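ADP-ribosylation factor-binding protein GGA1 (Saccharomyces cerevisiae, PDB 5CN2) binds ARF1 and ARF2 and may regulate membrane traffic through the trans-Golgi network, the chain here being its C-terminal GAE (gamma-adaptin ear) domain. Local coordinates at residues 34-39 and 83-88. Sequence-based numbering, arbitrary orientation.
Sequences KLRLVI and KQIASV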
ATOM      1  N   LYS A  34       8.005 -14.448  -7.308  1.00 42.03           N
ATOM      2  CA  LYS A  34       7.040 -13.940  -6.348  1.00 43.23           C
ATOM      3  C   LYS A  34       7.694 -12.937  -5.399  1.00 41.98           C
ATOM      4  O   LYS A  34       8.748 -13.219  -4.820  1.00 43.09           O
ATOM      5  CB  LYS A  34       6.475 -15.104  -5.559  1.00 44.46           C
ATOM      6  CG  LYS A  34       5.244 -14.783  -4.747  1.00 51.26           C
ATOM      7  CD  LYS A  34       4.677 -16.055  -4.109  1.00 53.49           C
ATOM      8  CE  LYS A  34       3.158 -16.028  -4.078  1.00 58.37           C
ATOM      9  NZ  LYS A  34       2.612 -16.556  -2.797  1.00 61.37           N
ATOM     10  N   LEU A  35       7.072 -11.763  -5.291  1.00 41.86           N
ATOM     11  CA  LEU A  35       7.352 -10.765  -4.260  1.00 39.56           C
ATOM     12  C   LEU A  35       6.221 -10.724  -3.243  1.00 40.99           C
ATOM     13  O   LEU A  35       5.064 -11.021  -3.572  1.00 44.37           O
ATOM     14  CB  LEU A  35       7.473  -9.373  -4.868  1.00 38.64           C
ATOM     15  CG  LEU A  35       8.422  -9.145  -6.032  1.00 38.99           C
ATOM     16  CD1 LEU A  35       8.435  -7.680  -6.437  1.00 40.63           C
ATOM     17  CD2 LEU A  35       9.823  -9.604  -5.695  1.00 41.47           C
ATOM     18  N   ARG A  36       6.551 -10.333  -2.015  1.00 38.65           N
ATOM     19  CA  ARG A  36       5.574 -10.170  -0.948  1.00 39.04           C
ATOM     20  C   ARG A  36       5.570  -8.702  -0.527  1.00 41.16           C
ATOM     21  O   ARG A  36       6.623  -8.135  -0.271  1.00 36.81           O
ATOM     22  CB  ARG A  36       5.950 -11.036   0.230  1.00 39.60           C
ATOM     23  CG  ARG A  36       4.837 -11.174   1.240  1.00 47.77           C
ATOM     24  CD  ARG A  36       4.739 -12.598   1.770  1.00 52.95           C
ATOM     25  NE  ARG A  36       3.799 -12.706   2.883  1.00 58.92           N
ATOM     26  CZ  ARG A  36       4.026 -12.227   4.107  1.00 63.67           C
ATOM     27  NH1 ARG A  36       5.167 -11.591   4.395  1.00 66.36           N
ATOM     28  NH2 ARG A  36       3.105 -12.371   5.052  1.00 64.37           N
ATOM     29  N   LEU A  37       4.401  -8.068  -0.512  1.00 44.00           N
ATOM     30  CA  LEU A  37       4.289  -6.695  -0.017  1.00 42.93           C
ATOM     31  C   LEU A  37       3.489  -6.695   1.223  1.00 41.96           C
ATOM     32  O   LEU A  37       2.313  -7.101   1.206  1.00 41.15           O
ATOM     33  CB  LEU A  37       3.523  -5.790  -0.966  1.00 46.05           C
ATOM     34  CG  LEU A  37       4.322  -4.970  -1.929  1.00 49.16           C
ATOM     35  CD1 LEU A  37       4.423  -5.768  -3.225  1.00 53.94           C
ATOM     36  CD2 LEU A  37       3.600  -3.655  -2.124  1.00 50.93           C
ATOM     37  N   VAL A  38       4.095  -6.193   2.288  1.00 44.24           N
ATOM     38  CA  VAL A  38       3.383  -5.936   3.523  1.00 41.92           C
ATOM     39  C   VAL A  38       3.232  -4.434   3.613  1.00 42.51           C
ATOM     40  O   VAL A  38       4.226  -3.712   3.738  1.00 40.53           O
ATOM     41  CB  VAL A  38       4.130  -6.524   4.714  1.00 43.60           C
ATOM     42  CG1 VAL A  38       3.316  -6.360   5.990  1.00 44.22           C
ATOM     43  CG2 VAL A  38       4.421  -7.992   4.444  1.00 41.54           C
ATOM     44  N   ILE A  39       1.984  -3.974   3.492  1.00 40.82           N
ATOM     45  CA  ILE A  39       1.662  -2.554   3.462  1.00 37.43           C
ATOM     46  C   ILE A  39       1.151  -2.117   4.833  1.00 35.98           C
ATOM     47  O   ILE A  39       0.404  -2.844   5.493  1.00 35.69           O
ATOM     48  CB  ILE A  39       0.598  -2.243   2.405  1.00 36.75           C
ATOM     49  CG1 ILE A  39       0.951  -2.954   1.091  1.00 39.41           C
ATOM     50  CG2 ILE A  39       0.444  -0.724   2.200  1.00 35.59           C
ATOM     51  CD1 ILE A  39      -0.005  -2.670  -0.058  1.00 40.29           C
ATOM     52  N   LYS A  83      -2.591  -3.049   8.635  1.00 36.48           N
ATOM     53  CA  LYS A  83      -1.646  -3.818   7.841  1.00 40.40           C
ATOM     54  C   LYS A  83      -2.434  -4.515   6.713  1.00 41.77           C
ATOM     55  O   LYS A  83      -3.596  -4.924   6.899  1.00 44.34           O
ATOM     56  CB  LYS A  83      -0.978  -4.864   8.737  1.00 43.49           C
ATOM     57  CG  LYS A  83       0.068  -5.739   8.053  1.00 49.39           C
ATOM     58  CD  LYS A  83       0.169  -7.142   8.663  1.00 52.06           C
ATOM     59  CE  LYS A  83       1.301  -7.241   9.664  1.00 55.93           C
ATOM     60  NZ  LYS A  83       1.229  -8.478  10.491  1.00 59.70           N
ATOM     61  N   GLN A  84      -1.801  -4.670   5.556  1.00 41.20           N
ATOM     62  CA  GLN A  84      -2.420  -5.375   4.433  1.00 39.96           C
ATOM     63  C   GLN A  84      -1.406  -6.069   3.553  1.00 35.58           C
ATOM     64  O   GLN A  84      -0.545  -5.404   2.962  1.00 35.70           O
ATOM     65  CB  GLN A  84      -3.224  -4.408   3.569  1.00 40.69           C
ATOM     66  CG  GLN A  84      -3.910  -5.121   2.405  1.00 41.40           C
ATOM     67  CD  GLN A  84      -4.956  -4.295   1.694  1.00 39.58           C
ATOM     68  OE1 GLN A  84      -5.948  -4.852   1.213  1.00 41.97           O
ATOM     69  NE2 GLN A  84      -4.758  -2.980   1.620  1.00 35.36           N
ATOM     70  N   ILE A  85      -1.551  -7.386   3.434  1.00 32.83           N
ATOM     71  CA  ILE A  85      -0.632  -8.236   2.677  1.00 34.40           C
ATOM     72  C   ILE A  85      -1.022  -8.356   1.204  1.00 34.85           C
ATOM     73  O   ILE A  85      -2.193  -8.533   0.864  1.00 33.46           O
ATOM     74  CB  ILE A  85      -0.584  -9.673   3.217  1.00 38.28           C
ATOM     75  CG1 ILE A  85      -0.383  -9.698   4.731  1.00 41.41           C
ATOM     76  CG2 ILE A  85       0.527 -10.463   2.528  1.00 40.62           C
ATOM     77  CD1 ILE A  85       0.895  -9.029   5.171  1.00 45.62           C
ATOM     78  N   ALA A  86      -0.021  -8.255   0.339  1.00 33.90           N
ATOM     79  CA  ALA A  86      -0.199  -8.516  -1.079  1.00 36.65           C
ATOM     80  C   ALA A  86       0.963  -9.341  -1.610  1.00 35.37           C
ATOM     81  O   ALA A  86       2.030  -9.422  -0.990  1.00 34.59           O
ATOM     82  CB  ALA A  86      -0.305  -7.211  -1.851  1.00 34.53           C
ATOM     83  N   SER A  87       0.757  -9.942  -2.767  1.00 36.72           N
ATOM     84  CA  SER A  87       1.876 -10.523  -3.484  1.00 37.81           C
ATOM     85  C   SER A  87       1.822 -10.190  -4.960  1.00 36.88           C
ATOM     86  O   SER A  87       0.790  -9.799  -5.507  1.00 38.95           O
ATOM     87  CB  SER A  87       1.960 -12.020  -3.238  1.00 39.56           C
ATOM     88  OG  SER A  87       0.843 -12.660  -3.772  1.00 42.36           O
ATOM     89  N   VAL A  88       2.987 -10.262  -5.575  1.00 40.13           N
ATOM     90  CA  VAL A  88       3.186  -9.875  -6.954  1.00 39.29           C
ATOM     91  C   VAL A  88       3.893 -11.040  -7.591  1.00 40.64           C
ATOM     92  O   VAL A  88       4.906 -11.500  -7.067  1.00 34.24           O
ATOM     93  CB  VAL A  88       4.089  -8.635  -7.068  1.00 39.94           C
ATOM     94  CG1 VAL A  88       3.933  -7.996  -8.435  1.00 36.77           C
ATOM     95  CG2 VAL A  88       3.748  -7.629  -5.989  1.00 44.20           C
TER
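Leu35, Leu37 and Ile39 each pair with a residue of 83-88 through two backbone hydrogen bonds, so antiparallel strands 34-39 and 83-88 share six. Leu35 N donates to Val88 O (2.8 Å), and Val88 N to Leu35 O. At the centre Ala86 N reaches Leu37 O at 2.7 Å, and Leu37 N donates to Ala86 O. Ile39 N donates to Gln84 O, and Gln84 N to Ile39 O. The intervening residues direct their backbone polar groups away from the partner strand: Arg36 and Val38 bond to Thr28 and Glu26 of strand 21-29, Ile85 and Ser87 to Gln67 and Ser65. On the face carrying Leu35, Leu37, Ile39, Gln84, Ala86 and Val88, Leu37 CD1 presses on Val88 CG2 at a tight 3.4 Å. On the face of Arg36, Val38, Ile85 and Ser87, Ile85 CD1 lies against both methyls of Val38, 3.7 Å from each. Arg36, its CG anti to the backbone N (chi1 -167°) and its chain bent at chi2, brings NE obliquely to 4.0 Å from Ile85 CG2 and forms a long, weak ion pair with Glu30. With an alanine in place of Arg36, that methyl would probably lose cover and Glu30 a weak ionic partner. Both strands are interior neighbours in the five-stranded sheet of the immunoglobulin-like beta-sandwich of the GAE domain.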